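Local structure of SVP1-like protein 2 (Kluyveromyces lactis, 4V16) at residues Val18-Asn23 with Ser27-Ser32; Glu76-Trp81 with Ile108-Gly113; Ile116-Phe121 with Lys127-Ile132; Leu203-Gln208 with Gly212-Glu217. The protein is a PROPPIN beta-propeller that probably binds phosphatidylinositol 3,5-bisphosphate to attach to membranes, with likely roles in mitochondrial or peroxisomal functions and amino acid signalling. All coordinates share one frame; numbering follows the deposited sequence.

Contact 1 (Val18-Asn23 with Ser27-Ser32); sequences VDYEFN and SCLIVS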
loop_
_atom_site.group_PDB
_atom_site.type_symbol
_atom_site.label_atom_id
_atom_site.label_comp_id
_atom_site.label_asym_id
_atom_site.label_seq_id
_atom_site.Cartn_x
_atom_site.Cartn_y
_atom_site.Cartn_z
ATOM N N VAL A 18 -10.507 11.457 -4.781
ATOM C CA VAL A 18 -9.359 12.261 -4.381
ATOM C C VAL A 18 -8.221 11.362 -3.912
ATOM O O VAL A 18 -7.083 11.495 -4.361
ATOM C CB VAL A 18 -9.736 13.249 -3.257
ATOM C CG1 VAL A 18 -8.502 13.979 -2.731
ATOM C CG2 VAL A 18 -10.779 14.244 -3.754
ATOM N N ASP A 19 -8.537 10.455 -2.994
ATOM C CA ASP A 19 -7.579 9.462 -2.532
ATOM C C ASP A 19 -8.300 8.158 -2.215
ATOM O O ASP A 19 -9.503 8.149 -1.957
ATOM C CB ASP A 19 -6.821 9.962 -1.300
ATOM C CG ASP A 19 -5.613 9.097 -0.965
ATOM O OD1 ASP A 19 -4.872 8.714 -1.897
ATOM O OD2 ASP A 19 -5.404 8.795 0.230
ATOM N N TYR A 20 -7.555 7.060 -2.243
ATOM C CA TYR A 20 -8.107 5.747 -1.940
ATOM C C TYR A 20 -7.015 4.852 -1.372
ATOM O O TYR A 20 -5.841 5.011 -1.704
ATOM C CB TYR A 20 -8.723 5.114 -3.191
ATOM C CG TYR A 20 -7.717 4.770 -4.267
ATOM C CD1 TYR A 20 -7.009 5.766 -4.928
ATOM C CD2 TYR A 20 -7.482 3.451 -4.630
ATOM C CE1 TYR A 20 -6.092 5.460 -5.911
ATOM C CE2 TYR A 20 -6.565 3.133 -5.617
ATOM C CZ TYR A 20 -5.873 4.143 -6.254
ATOM O OH TYR A 20 -4.958 3.841 -7.236
ATOM N N GLU A 21 -7.402 3.916 -0.511
ATOM C CA GLU A 21 -6.443 3.002 0.097
ATOM C C GLU A 21 -7.158 1.828 0.762
ATOM O O GLU A 21 -8.300 1.957 1.200
ATOM C CB GLU A 21 -5.579 3.746 1.121
ATOM C CG GLU A 21 -4.435 2.928 1.702
ATOM C CD GLU A 21 -3.466 2.436 0.643
ATOM O OE1 GLU A 21 -2.520 3.183 0.309
ATOM O OE2 GLU A 21 -3.651 1.302 0.147
ATOM N N PHE A 22 -6.487 0.682 0.823
ATOM C CA PHE A 22 -7.027 -0.482 1.513
ATOM C C PHE A 22 -6.637 -0.461 2.987
ATOM O O PHE A 22 -5.756 0.294 3.392
ATOM C CB PHE A 22 -6.528 -1.782 0.874
ATOM C CG PHE A 22 -6.898 -1.933 -0.574
ATOM C CD1 PHE A 22 -8.211 -2.161 -0.947
ATOM C CD2 PHE A 22 -5.929 -1.861 -1.559
ATOM C CE1 PHE A 22 -8.551 -2.305 -2.277
ATOM C CE2 PHE A 22 -6.264 -2.005 -2.891
ATOM C CZ PHE A 22 -7.575 -2.226 -3.250
ATOM N N ASN A 23 -7.293 -1.294 3.787
ATOM C CA ASN A 23 -6.867 -1.506 5.162
ATOM C C ASN A 23 -5.784 -2.579 5.191
ATOM O O ASN A 23 -5.384 -3.093 4.146
ATOM C CB ASN A 23 -8.050 -1.893 6.052
ATOM C CG ASN A 23 -8.798 -3.103 5.541
ATOM O OD1 ASN A 23 -8.707 -3.456 4.365
ATOM N ND2 ASN A 23 -9.558 -3.739 6.424
ATOM N N SER A 27 -9.483 -6.074 3.354
ATOM C CA SER A 27 -10.886 -6.462 3.290
ATOM C C SER A 27 -11.770 -5.239 3.070
ATOM O O SER A 27 -12.945 -5.372 2.727
ATOM C CB SER A 27 -11.301 -7.189 4.570
ATOM O OG SER A 27 -11.094 -6.371 5.707
ATOM N N CYS A 28 -11.195 -4.055 3.264
ATOM C CA CYS A 28 -11.928 -2.801 3.115
ATOM C C CYS A 28 -11.211 -1.827 2.188
ATOM O O CYS A 28 -9.984 -1.834 2.092
ATOM C CB CYS A 28 -12.144 -2.138 4.478
ATOM S SG CYS A 28 -13.363 -2.961 5.531
ATOM N N LEU A 29 -12.000 -0.998 1.509
ATOM C CA LEU A 29 -11.488 0.088 0.682
ATOM C C LEU A 29 -12.105 1.395 1.150
ATOM O O LEU A 29 -13.328 1.540 1.159
ATOM C CB LEU A 29 -11.805 -0.148 -0.797
ATOM C CG LEU A 29 -11.494 1.005 -1.760
ATOM C CD1 LEU A 29 -9.996 1.227 -1.887
ATOM C CD2 LEU A 29 -12.116 0.743 -3.120
ATOM N N ILE A 30 -11.258 2.339 1.545
ATOM C CA ILE A 30 -11.722 3.657 1.958
ATOM C C ILE A 30 -11.285 4.689 0.923
ATOM O O ILE A 30 -10.136 4.690 0.481
ATOM C CB ILE A 30 -11.194 4.034 3.361
ATOM C CG1 ILE A 30 -11.775 5.377 3.806
ATOM C CG2 ILE A 30 -9.668 4.067 3.388
ATOM C CD1 ILE A 30 -11.683 5.606 5.300
ATOM N N VAL A 31 -12.219 5.549 0.529
ATOM C CA VAL A 31 -11.965 6.559 -0.492
ATOM C C VAL A 31 -12.464 7.915 -0.016
ATOM O O VAL A 31 -13.357 7.992 0.828
ATOM C CB VAL A 31 -12.651 6.207 -1.838
ATOM C CG1 VAL A 31 -12.354 4.768 -2.238
ATOM C CG2 VAL A 31 -14.157 6.434 -1.766
ATOM N N SER A 32 -11.886 8.978 -0.565
ATOM C CA SER A 32 -12.328 10.334 -0.268
ATOM C C SER A 32 -12.691 11.070 -1.553
ATOM O O SER A 32 -11.997 10.959 -2.566
ATOM C CB SER A 32 -11.245 11.101 0.491
ATOM O OG SER A 32 -10.087 11.276 -0.308
#

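Contact 2 (Glu76-Trp81 with Ile108-Gly113); sequences ELLHIW and IVVSQG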
loop_
_atom_site.group_PDB
_atom_site.type_symbol
_atom_site.label_atom_id
_atom_site.label_comp_id
_atom_site.label_asym_id
_atom_site.label_seq_id
_atom_site.Cartn_x
_atom_site.Cartn_y
_atom_site.Cartn_z
ATOM N N GLU A 76 -4.350 21.975 6.641
ATOM C CA GLU A 76 -3.125 21.240 6.961
ATOM C C GLU A 76 -3.201 20.586 8.344
ATOM O O GLU A 76 -2.360 20.838 9.208
ATOM C CB GLU A 76 -1.917 22.168 6.882
ATOM N N LEU A 77 -4.214 19.744 8.538
ATOM C CA LEU A 77 -4.444 19.066 9.813
ATOM C C LEU A 77 -4.683 17.572 9.618
ATOM O O LEU A 77 -5.371 17.164 8.682
ATOM C CB LEU A 77 -5.646 19.679 10.536
ATOM C CG LEU A 77 -5.419 20.957 11.343
ATOM C CD1 LEU A 77 -6.753 21.577 11.719
ATOM C CD2 LEU A 77 -4.596 20.670 12.588
ATOM N N LEU A 78 -4.117 16.763 10.511
ATOM C CA LEU A 78 -4.376 15.328 10.527
ATOM C C LEU A 78 -5.434 15.002 11.575
ATOM O O LEU A 78 -5.160 15.040 12.775
ATOM C CB LEU A 78 -3.092 14.546 10.811
ATOM C CG LEU A 78 -3.254 13.036 11.015
ATOM C CD1 LEU A 78 -3.846 12.380 9.776
ATOM C CD2 LEU A 78 -1.923 12.396 11.376
ATOM N N HIS A 79 -6.641 14.685 11.118
ATOM C CA HIS A 79 -7.737 14.334 12.015
ATOM C C HIS A 79 -7.741 12.844 12.334
ATOM O O HIS A 79 -7.344 12.027 11.506
ATOM C CB HIS A 79 -9.084 14.718 11.398
ATOM C CG HIS A 79 -9.218 16.176 11.090
ATOM N ND1 HIS A 79 -9.973 17.034 11.862
ATOM C CD2 HIS A 79 -8.702 16.927 10.090
ATOM C CE1 HIS A 79 -9.912 18.250 11.352
ATOM N NE2 HIS A 79 -9.147 18.213 10.276
ATOM N N ILE A 80 -8.184 12.506 13.542
ATOM C CA ILE A 80 -8.509 11.129 13.893
ATOM C C ILE A 80 -10.007 11.069 14.176
ATOM O O ILE A 80 -10.469 11.477 15.242
ATOM C CB ILE A 80 -7.713 10.624 15.111
ATOM C CG1 ILE A 80 -6.207 10.763 14.873
ATOM C CG2 ILE A 80 -8.066 9.173 15.412
ATOM C CD1 ILE A 80 -5.676 9.944 13.712
ATOM N N TRP A 81 -10.753 10.561 13.202
ATOM C CA TRP A 81 -12.210 10.583 13.231
ATOM C C TRP A 81 -12.780 9.316 13.869
ATOM O O TRP A 81 -12.351 8.205 13.559
ATOM C CB TRP A 81 -12.738 10.753 11.802
ATOM C CG TRP A 81 -14.233 10.794 11.656
ATOM C CD1 TRP A 81 -15.053 9.760 11.304
ATOM C CD2 TRP A 81 -15.080 11.935 11.830
ATOM N NE1 TRP A 81 -16.359 10.185 11.257
ATOM C CE2 TRP A 81 -16.403 11.516 11.576
ATOM C CE3 TRP A 81 -14.851 13.269 12.180
ATOM C CZ2 TRP A 81 -17.490 12.383 11.663
ATOM C CZ3 TRP A 81 -15.932 14.129 12.267
ATOM C CH2 TRP A 81 -17.235 13.682 12.009
ATOM N N ILE A 108 1.017 6.170 14.883
ATOM C CA ILE A 108 0.635 6.866 13.660
ATOM C C ILE A 108 1.911 7.294 12.945
ATOM O O ILE A 108 2.630 8.171 13.425
ATOM C CB ILE A 108 -0.240 8.109 13.933
ATOM C CG1 ILE A 108 -1.567 7.699 14.571
ATOM C CG2 ILE A 108 -0.494 8.880 12.632
ATOM C CD1 ILE A 108 -2.427 8.868 15.017
ATOM N N VAL A 109 2.190 6.670 11.803
ATOM C CA VAL A 109 3.362 7.013 11.010
ATOM C C VAL A 109 2.936 7.906 9.853
ATOM O O VAL A 109 2.128 7.502 9.017
ATOM C CB VAL A 109 4.074 5.761 10.470
ATOM C CG1 VAL A 109 5.361 6.145 9.747
ATOM C CG2 VAL A 109 4.378 4.798 11.606
ATOM N N VAL A 110 3.476 9.121 9.824
ATOM C CA VAL A 110 3.133 10.097 8.794
ATOM C C VAL A 110 4.370 10.494 8.004
ATOM O O VAL A 110 5.419 10.791 8.580
ATOM C CB VAL A 110 2.499 11.364 9.397
ATOM C CG1 VAL A 110 1.852 12.201 8.304
ATOM C CG2 VAL A 110 1.473 10.996 10.457
ATOM N N SER A 111 4.237 10.499 6.684
ATOM C CA SER A 111 5.312 10.923 5.797
ATOM C C SER A 111 4.992 12.302 5.222
ATOM O O SER A 111 4.312 12.413 4.202
ATOM C CB SER A 111 5.506 9.902 4.674
ATOM O OG SER A 111 6.588 10.262 3.840
ATOM N N GLN A 112 5.476 13.347 5.893
ATOM C CA GLN A 112 5.233 14.722 5.462
ATOM C C GLN A 112 6.506 15.366 4.917
ATOM O O GLN A 112 7.446 15.649 5.661
ATOM C CB GLN A 112 4.668 15.563 6.613
ATOM C CG GLN A 112 5.372 15.388 7.953
ATOM C CD GLN A 112 4.837 16.332 9.014
ATOM O OE1 GLN A 112 4.057 17.239 8.720
ATOM N NE2 GLN A 112 5.253 16.122 10.258
ATOM N N GLY A 113 6.526 15.589 3.608
ATOM C CA GLY A 113 7.659 16.219 2.958
ATOM C C GLY A 113 8.888 15.333 2.921
ATOM O O GLY A 113 8.852 14.221 2.395
#

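Contact 3 (Ile116-Phe121 with Lys127-Ile132); sequences ISIFKF and KITEDI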
loop_
_atom_site.group_PDB
_atom_site.type_symbol
_atom_site.label_atom_id
_atom_site.label_comp_id
_atom_site.label_asym_id
_atom_site.label_seq_id
_atom_site.Cartn_x
_atom_site.Cartn_y
_atom_site.Cartn_z
ATOM N N ILE A 116 9.778 11.604 8.033
ATOM C CA ILE A 116 8.825 10.651 8.597
ATOM C C ILE A 116 8.581 10.968 10.072
ATOM O O ILE A 116 9.515 10.946 10.876
ATOM C CB ILE A 116 9.323 9.194 8.471
ATOM C CG1 ILE A 116 9.482 8.808 6.998
ATOM C CG2 ILE A 116 8.354 8.232 9.169
ATOM C CD1 ILE A 116 10.154 7.464 6.780
ATOM N N SER A 117 7.328 11.251 10.421
ATOM C CA SER A 117 6.948 11.534 11.803
ATOM C C SER A 117 6.197 10.353 12.406
ATOM O O SER A 117 5.433 9.679 11.716
ATOM C CB SER A 117 6.086 12.794 11.880
ATOM O OG SER A 117 6.748 13.899 11.293
ATOM N N ILE A 118 6.414 10.115 13.698
ATOM C CA ILE A 118 5.797 8.993 14.395
ATOM C C ILE A 118 5.103 9.462 15.675
ATOM O O ILE A 118 5.761 9.790 16.664
ATOM C CB ILE A 118 6.842 7.911 14.741
ATOM C CG1 ILE A 118 7.523 7.412 13.461
ATOM C CG2 ILE A 118 6.186 6.749 15.490
ATOM C CD1 ILE A 118 8.672 6.444 13.697
ATOM N N PHE A 119 3.773 9.485 15.641
ATOM C CA PHE A 119 2.969 9.863 16.800
ATOM C C PHE A 119 2.421 8.621 17.501
ATOM O O PHE A 119 2.442 7.525 16.943
ATOM C CB PHE A 119 1.810 10.774 16.388
ATOM C CG PHE A 119 2.232 11.978 15.596
ATOM C CD1 PHE A 119 2.456 11.884 14.231
ATOM C CD2 PHE A 119 2.394 13.208 16.212
ATOM C CE1 PHE A 119 2.840 12.992 13.498
ATOM C CE2 PHE A 119 2.776 14.320 15.483
ATOM C CZ PHE A 119 3.002 14.210 14.125
ATOM N N LYS A 120 1.928 8.805 18.722
ATOM C CA LYS A 120 1.291 7.729 19.475
ATOM C C LYS A 120 -0.177 7.611 19.083
ATOM O O LYS A 120 -0.847 8.621 18.860
ATOM C CB LYS A 120 1.417 7.985 20.981
ATOM C CG LYS A 120 0.714 6.959 21.863
ATOM C CD LYS A 120 0.653 7.429 23.305
ATOM C CE LYS A 120 -0.068 6.423 24.190
ATOM N NZ LYS A 120 -0.183 6.890 25.601
ATOM N N PHE A 121 -0.676 6.380 19.001
ATOM C CA PHE A 121 -2.098 6.159 18.763
ATOM C C PHE A 121 -2.820 6.026 20.098
ATOM O O PHE A 121 -2.826 4.960 20.717
ATOM C CB PHE A 121 -2.334 4.921 17.901
ATOM C CG PHE A 121 -3.729 4.831 17.364
ATOM C CD1 PHE A 121 -4.063 5.449 16.172
ATOM C CD2 PHE A 121 -4.714 4.150 18.060
ATOM C CE1 PHE A 121 -5.348 5.380 15.676
ATOM C CE2 PHE A 121 -6.003 4.076 17.568
ATOM C CZ PHE A 121 -6.321 4.693 16.376
ATOM N N LYS A 127 4.338 12.980 19.711
ATOM C CA LYS A 127 5.457 12.399 18.976
ATOM C C LYS A 127 6.288 11.529 19.910
ATOM O O LYS A 127 6.575 11.917 21.043
ATOM C CB LYS A 127 6.332 13.489 18.353
ATOM C CG LYS A 127 5.545 14.598 17.686
ATOM C CD LYS A 127 6.423 15.494 16.822
ATOM C CE LYS A 127 6.754 14.841 15.489
ATOM N NZ LYS A 127 7.298 15.824 14.509
ATOM N N ILE A 128 6.673 10.353 19.426
ATOM C CA ILE A 128 7.377 9.372 20.244
ATOM C C ILE A 128 8.887 9.458 20.045
ATOM O O ILE A 128 9.661 9.087 20.927
ATOM C CB ILE A 128 6.898 7.946 19.917
ATOM C CG1 ILE A 128 5.389 7.843 20.148
ATOM C CG2 ILE A 128 7.643 6.912 20.766
ATOM C CD1 ILE A 128 4.797 6.527 19.727
ATOM N N THR A 129 9.297 9.953 18.883
ATOM C CA THR A 129 10.710 10.025 18.543
ATOM C C THR A 129 11.018 11.275 17.734
ATOM O O THR A 129 10.109 11.957 17.259
ATOM C CB THR A 129 11.148 8.794 17.736
ATOM O OG1 THR A 129 12.535 8.911 17.394
ATOM C CG2 THR A 129 10.315 8.674 16.463
ATOM N N GLU A 130 12.304 11.570 17.585
ATOM C CA GLU A 130 12.733 12.657 16.721
ATOM C C GLU A 130 12.434 12.282 15.275
ATOM O O GLU A 130 12.531 11.115 14.891
ATOM C CB GLU A 130 14.214 12.949 16.909
ATOM N N ASP A 131 12.065 13.279 14.480
ATOM C CA ASP A 131 11.686 13.063 13.090
ATOM C C ASP A 131 12.817 12.461 12.255
ATOM O O ASP A 131 13.973 12.869 12.368
ATOM C CB ASP A 131 11.230 14.385 12.478
ATOM C CG ASP A 131 9.765 14.685 12.758
ATOM O OD1 ASP A 131 9.172 14.025 13.639
ATOM O OD2 ASP A 131 9.209 15.595 12.105
ATOM N N ILE A 132 12.462 11.491 11.416
ATOM C CA ILE A 132 13.429 10.763 10.596
ATOM C C ILE A 132 13.428 11.275 9.160
ATOM O O ILE A 132 12.421 11.177 8.459
ATOM C CB ILE A 132 13.131 9.245 10.581
ATOM C CG1 ILE A 132 13.083 8.696 12.011
ATOM C CG2 ILE A 132 14.182 8.500 9.755
ATOM C CD1 ILE A 132 12.609 7.260 12.110
#

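Contact 4 (Leu203-Gln208 with Gly212-Glu217); sequences LIRVFQ and GVLVRE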
loop_
_atom_site.group_PDB
_atom_site.type_symbol
_atom_site.label_atom_id
_atom_site.label_comp_id
_atom_site.label_asym_id
_atom_site.label_seq_id
_atom_site.Cartn_x
_atom_site.Cartn_y
_atom_site.Cartn_z
ATOM N N LEU A 203 13.896 -5.582 -12.129
ATOM C CA LEU A 203 14.196 -6.554 -11.082
ATOM C C LEU A 203 13.395 -6.279 -9.815
ATOM O O LEU A 203 13.308 -5.139 -9.358
ATOM C CB LEU A 203 15.690 -6.542 -10.759
ATOM C CG LEU A 203 16.640 -6.654 -11.953
ATOM C CD1 LEU A 203 18.082 -6.489 -11.498
ATOM C CD2 LEU A 203 16.452 -7.978 -12.677
ATOM N N ILE A 204 12.817 -7.338 -9.255
ATOM C CA ILE A 204 12.073 -7.259 -8.004
ATOM C C ILE A 204 12.731 -8.163 -6.968
ATOM O O ILE A 204 12.656 -9.389 -7.066
ATOM C CB ILE A 204 10.601 -7.669 -8.194
ATOM C CG1 ILE A 204 9.921 -6.738 -9.200
ATOM C CG2 ILE A 204 9.855 -7.638 -6.864
ATOM C CD1 ILE A 204 8.658 -7.310 -9.786
ATOM N N ARG A 205 13.375 -7.552 -5.977
ATOM C CA ARG A 205 14.132 -8.298 -4.976
ATOM C C ARG A 205 13.344 -8.467 -3.682
ATOM O O ARG A 205 12.535 -7.613 -3.322
ATOM C CB ARG A 205 15.461 -7.599 -4.688
ATOM C CG ARG A 205 16.372 -7.488 -5.901
ATOM C CD ARG A 205 17.832 -7.400 -5.489
ATOM N NE ARG A 205 18.730 -7.443 -6.643
ATOM C CZ ARG A 205 19.300 -6.380 -7.210
ATOM N NH1 ARG A 205 19.086 -5.156 -6.740
ATOM N NH2 ARG A 205 20.098 -6.544 -8.257
ATOM N N VAL A 206 13.591 -9.581 -2.997
ATOM C CA VAL A 206 12.940 -9.885 -1.726
ATOM C C VAL A 206 13.990 -10.100 -0.639
ATOM O O VAL A 206 14.909 -10.900 -0.809
ATOM C CB VAL A 206 12.050 -11.135 -1.830
ATOM C CG1 VAL A 206 11.359 -11.419 -0.501
ATOM C CG2 VAL A 206 11.019 -10.960 -2.934
ATOM N N PHE A 207 13.842 -9.388 0.477
ATOM C CA PHE A 207 14.795 -9.464 1.582
ATOM C C PHE A 207 14.119 -9.886 2.883
ATOM O O PHE A 207 12.925 -9.647 3.078
ATOM C CB PHE A 207 15.483 -8.114 1.793
ATOM C CG PHE A 207 16.195 -7.595 0.580
ATOM C CD1 PHE A 207 15.532 -6.799 -0.339
ATOM C CD2 PHE A 207 17.530 -7.889 0.368
ATOM C CE1 PHE A 207 16.188 -6.315 -1.455
ATOM C CE2 PHE A 207 18.189 -7.408 -0.745
ATOM C CZ PHE A 207 17.518 -6.619 -1.657
ATOM N N GLN A 208 14.892 -10.510 3.770
ATOM C CA GLN A 208 14.431 -10.806 5.125
ATOM C C GLN A 208 14.579 -9.581 6.019
ATOM O O GLN A 208 15.645 -8.972 6.074
ATOM C CB GLN A 208 15.213 -11.978 5.721
ATOM C CG GLN A 208 14.645 -13.345 5.387
ATOM C CD GLN A 208 15.462 -14.477 5.981
ATOM O OE1 GLN A 208 16.123 -14.309 7.007
ATOM N NE2 GLN A 208 15.425 -15.636 5.334
ATOM N N GLY A 212 18.219 -8.690 6.485
ATOM C CA GLY A 212 18.368 -8.031 5.199
ATOM C C GLY A 212 18.944 -8.907 4.098
ATOM O O GLY A 212 19.351 -8.403 3.049
ATOM N N VAL A 213 18.977 -10.215 4.326
ATOM C CA VAL A 213 19.520 -11.137 3.332
ATOM C C VAL A 213 18.564 -11.315 2.156
ATOM O O VAL A 213 17.357 -11.470 2.335
ATOM C CB VAL A 213 19.830 -12.524 3.942
ATOM C CG1 VAL A 213 21.039 -12.436 4.856
ATOM C CG2 VAL A 213 18.620 -13.090 4.683
ATOM N N LEU A 214 19.121 -11.285 0.950
ATOM C CA LEU A 214 18.339 -11.470 -0.265
ATOM C C LEU A 214 17.759 -12.878 -0.334
ATOM O O LEU A 214 18.490 -13.855 -0.497
ATOM C CB LEU A 214 19.203 -11.199 -1.498
ATOM C CG LEU A 214 18.515 -11.356 -2.856
ATOM C CD1 LEU A 214 17.498 -10.248 -3.068
ATOM C CD2 LEU A 214 19.539 -11.368 -3.975
ATOM N N VAL A 215 16.440 -12.973 -0.214
ATOM C CA VAL A 215 15.750 -14.251 -0.318
ATOM C C VAL A 215 15.562 -14.644 -1.779
ATOM O O VAL A 215 15.839 -15.781 -2.161
ATOM C CB VAL A 215 14.372 -14.208 0.373
ATOM C CG1 VAL A 215 13.626 -15.528 0.184
ATOM C CG2 VAL A 215 14.533 -13.899 1.849
ATOM N N ARG A 216 15.084 -13.706 -2.591
ATOM C CA ARG A 216 14.789 -13.997 -3.988
ATOM C C ARG A 216 14.943 -12.775 -4.885
ATOM O O ARG A 216 14.902 -11.636 -4.421
ATOM C CB ARG A 216 13.370 -14.547 -4.126
ATOM C CG ARG A 216 13.248 -15.727 -5.079
ATOM C CD ARG A 216 12.642 -16.929 -4.388
ATOM N NE ARG A 216 13.352 -17.277 -3.156
ATOM C CZ ARG A 216 13.092 -18.350 -2.412
ATOM N NH1 ARG A 216 12.139 -19.201 -2.769
ATOM N NH2 ARG A 216 13.788 -18.576 -1.306
ATOM N N GLU A 217 15.112 -13.037 -6.177
ATOM C CA GLU A 217 15.244 -11.990 -7.179
ATOM C C GLU A 217 14.444 -12.368 -8.418
ATOM O O GLU A 217 14.785 -13.321 -9.119
ATOM C CB GLU A 217 16.716 -11.765 -7.534
ATOM C CG GLU A 217 16.951 -10.693 -8.591
ATOM C CD GLU A 217 18.423 -10.497 -8.908
ATOM O OE1 GLU A 217 19.243 -10.497 -7.964
ATOM O OE2 GLU A 217 18.761 -10.351 -10.102
#

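Contact 1 (Val18-Asn23 with Ser27-Ser32)
E21 and I30 tie their strands together twice through the backbone, I30 N to E21 O and E21 N to I30 O, each bond 3.0 Å long. This is the middle of an antiparallel beta hairpin, the first two strands of a four-stranded propeller blade. At one end V18 and D19 both face S32 in a classic beta bulge. V18 N donates to S32 O at 2.7 Å, and S32 N bonds to D19 O at 2.9 Å. S32 OG, set between its own backbone N and carbonyl carbon (chi1 65°), makes a weak bond of 3.2 Å with D19 N as well as a bond to G57 O. Near the turn, N23 OD1 accepts C28 N at 2.8 Å, the donor standing 42° out of the amide plane. Asparagine suits this position because its ND2 can meanwhile donate to H63 O. E21 folds its carboxylate back so that OE2 takes F22 N, while OE1 forms a salt bridge with K285; D19 pairs with R60.

The face carrying Y20, F22, L29 and V31 is buried and mostly apolar. V31 CG1 rests against Y20 CB at 3.8 Å. L29, with CG opposite its backbone N (chi1 172°), extends CD1 to within 3.8 Å of F22 CE1. The F22 ring turns an edge to the backbone, where CD1 lies 3.5 Å from C28 O, in the ring plane.

Contact 2 (Glu76-Trp81 with Ile108-Gly113)
L78 is the first residue of 76-81 to reach 108-113, and it does so through a single methyl. L78 CD2 meets V110 CG2 at 3.8 Å, the two side chains approaching tip to tip, and it also lies 4.0 Å from I108 CG2, where leucine and isoleucine slide past each other in opposite directions. A chi1 of 173° directs the leucine CG toward the other sheet, and a chi2 of 60° sets where the CD2 methyl lies. The intervening H79 points to the other face of the strand, and I80 returns to the interface: I80 CD1 touches I108 CD1 at 3.7 Å, again tip to tip.

No hydrogen bond crosses, and the strand axes come no nearer than 11.2 Å, a spacing that side chains alone must bridge. Branched aliphatic residues suit it, since each presents methyls to the opposite sheet while resting on neighbours in its own: L78 on V71, I80 on A69 and I89, V110 on L101, I108 on L103. The strands run roughly antiparallel, at 153°, but in different four-stranded sheets. Such face-to-face apolar packing of successive sheets is what joins neighbouring blades of a beta-propeller.

Contact 3 (Ile116-Phe121 with Lys127-Ile132)
I118 and T129 meet at the apolar centre, where I118 CD1 lies 3.9 Å from T129 CG2 as the two side chains cross at a slant. The contact is on the outer part of a propeller blade: strand 115-120 is followed by a loop that folds back along it before entering the short edge strand 132-133. I118 CD1 also reaches I132 CD1 at 4.3 Å, and V169 and L145 pack around I118, so a long aliphatic residue fits well here. Farther along, I128 lays its CD1 over the backbone of K120, 3.7 Å from K120 CA.

The backbones pair in two separate places. I128 N donates to I118 O, and I116 and I132 exchange bonds in both directions, the shorter running from I116 N to I132 O at 2.7 Å.

K127 serves both the apolar and polar margins. Its aliphatic chain runs beside F119, with CG 3.5 Å from F119 CE2, and a bend at chi3 (78°) brings the ammonium group round to D131. S117 OG, which also bonds to Q112 NE2, donates to D131 OD2 from above the carboxylate plane at 3.1 Å. K127 NZ completes the cluster with a salt bridge of 2.7 Å to D131 OD1, approached on the syn side.

Contact 4 (Leu203-Gln208 with Gly212-Glu217)
A classic beta bulge marks this hairpin: V215 and R216 both face V206. V206 O accepts V215 N at 2.6 Å and, more weakly, R216 N, while V206 N donates to R216 O at 2.8 Å. The extra residue shifts the register by one, and F207 pairs with L214. Toward the turn Q208 N bonds to V213 O, and Q208 O receives G212 N. The positive phi of G212 (79°) suits glycine, which lacks a CB.

Swung away from its own backbone N (chi1 180°), L214 CG carries CD1 over one face of the F207 ring in a CH-pi contact, 4.1 Å from the centroid and offset toward the rim. L214 CD1 also lies 3.7 Å from R205 CB. These strands, 203-208 and 214-219, are the third and fourth of a propeller blade, 214-219 being the outer edge strand of that blade; residues 203-217 lie in the first WD repeat. V206 turns to the opposite face from F207, onto V215 CB and W232 of the neighbouring sheet. V215 CG2 presses on Q208 CG at 3.6 Å.

On the F207 face, R205 and E217 run side by side. Their salt bridge is long and weak, R205 NE to E217 OE1 at 3.4 Å; the oxygen meets the guanidinium edge although the two planes stand 83° apart. R205 is held more firmly at NH1, which donates to A177 O.

The contacts follow one another along the chain and around a propeller of seven four-stranded sheets. Contact 1 lies in the sheet of strands 19-22 to 46-52, its centre about 10 Å from the chain's centre. Contact 2 bridges the next two sheets, and contact 3 belongs to the second of these. Their centres are about 11 Å apart; a probable hydrogen bond between strands 107-112 and 115-120 joins them, S117 N to V110 O (2.7 Å). Contact 4, two sheets farther on, lies across the chain's centre from contact 1, about 29 Å between centres. Contacts 1, 3 and 4 pair strands within blades, and contact 2 packs one blade on the next, in the domain thought to bind phosphoinositide.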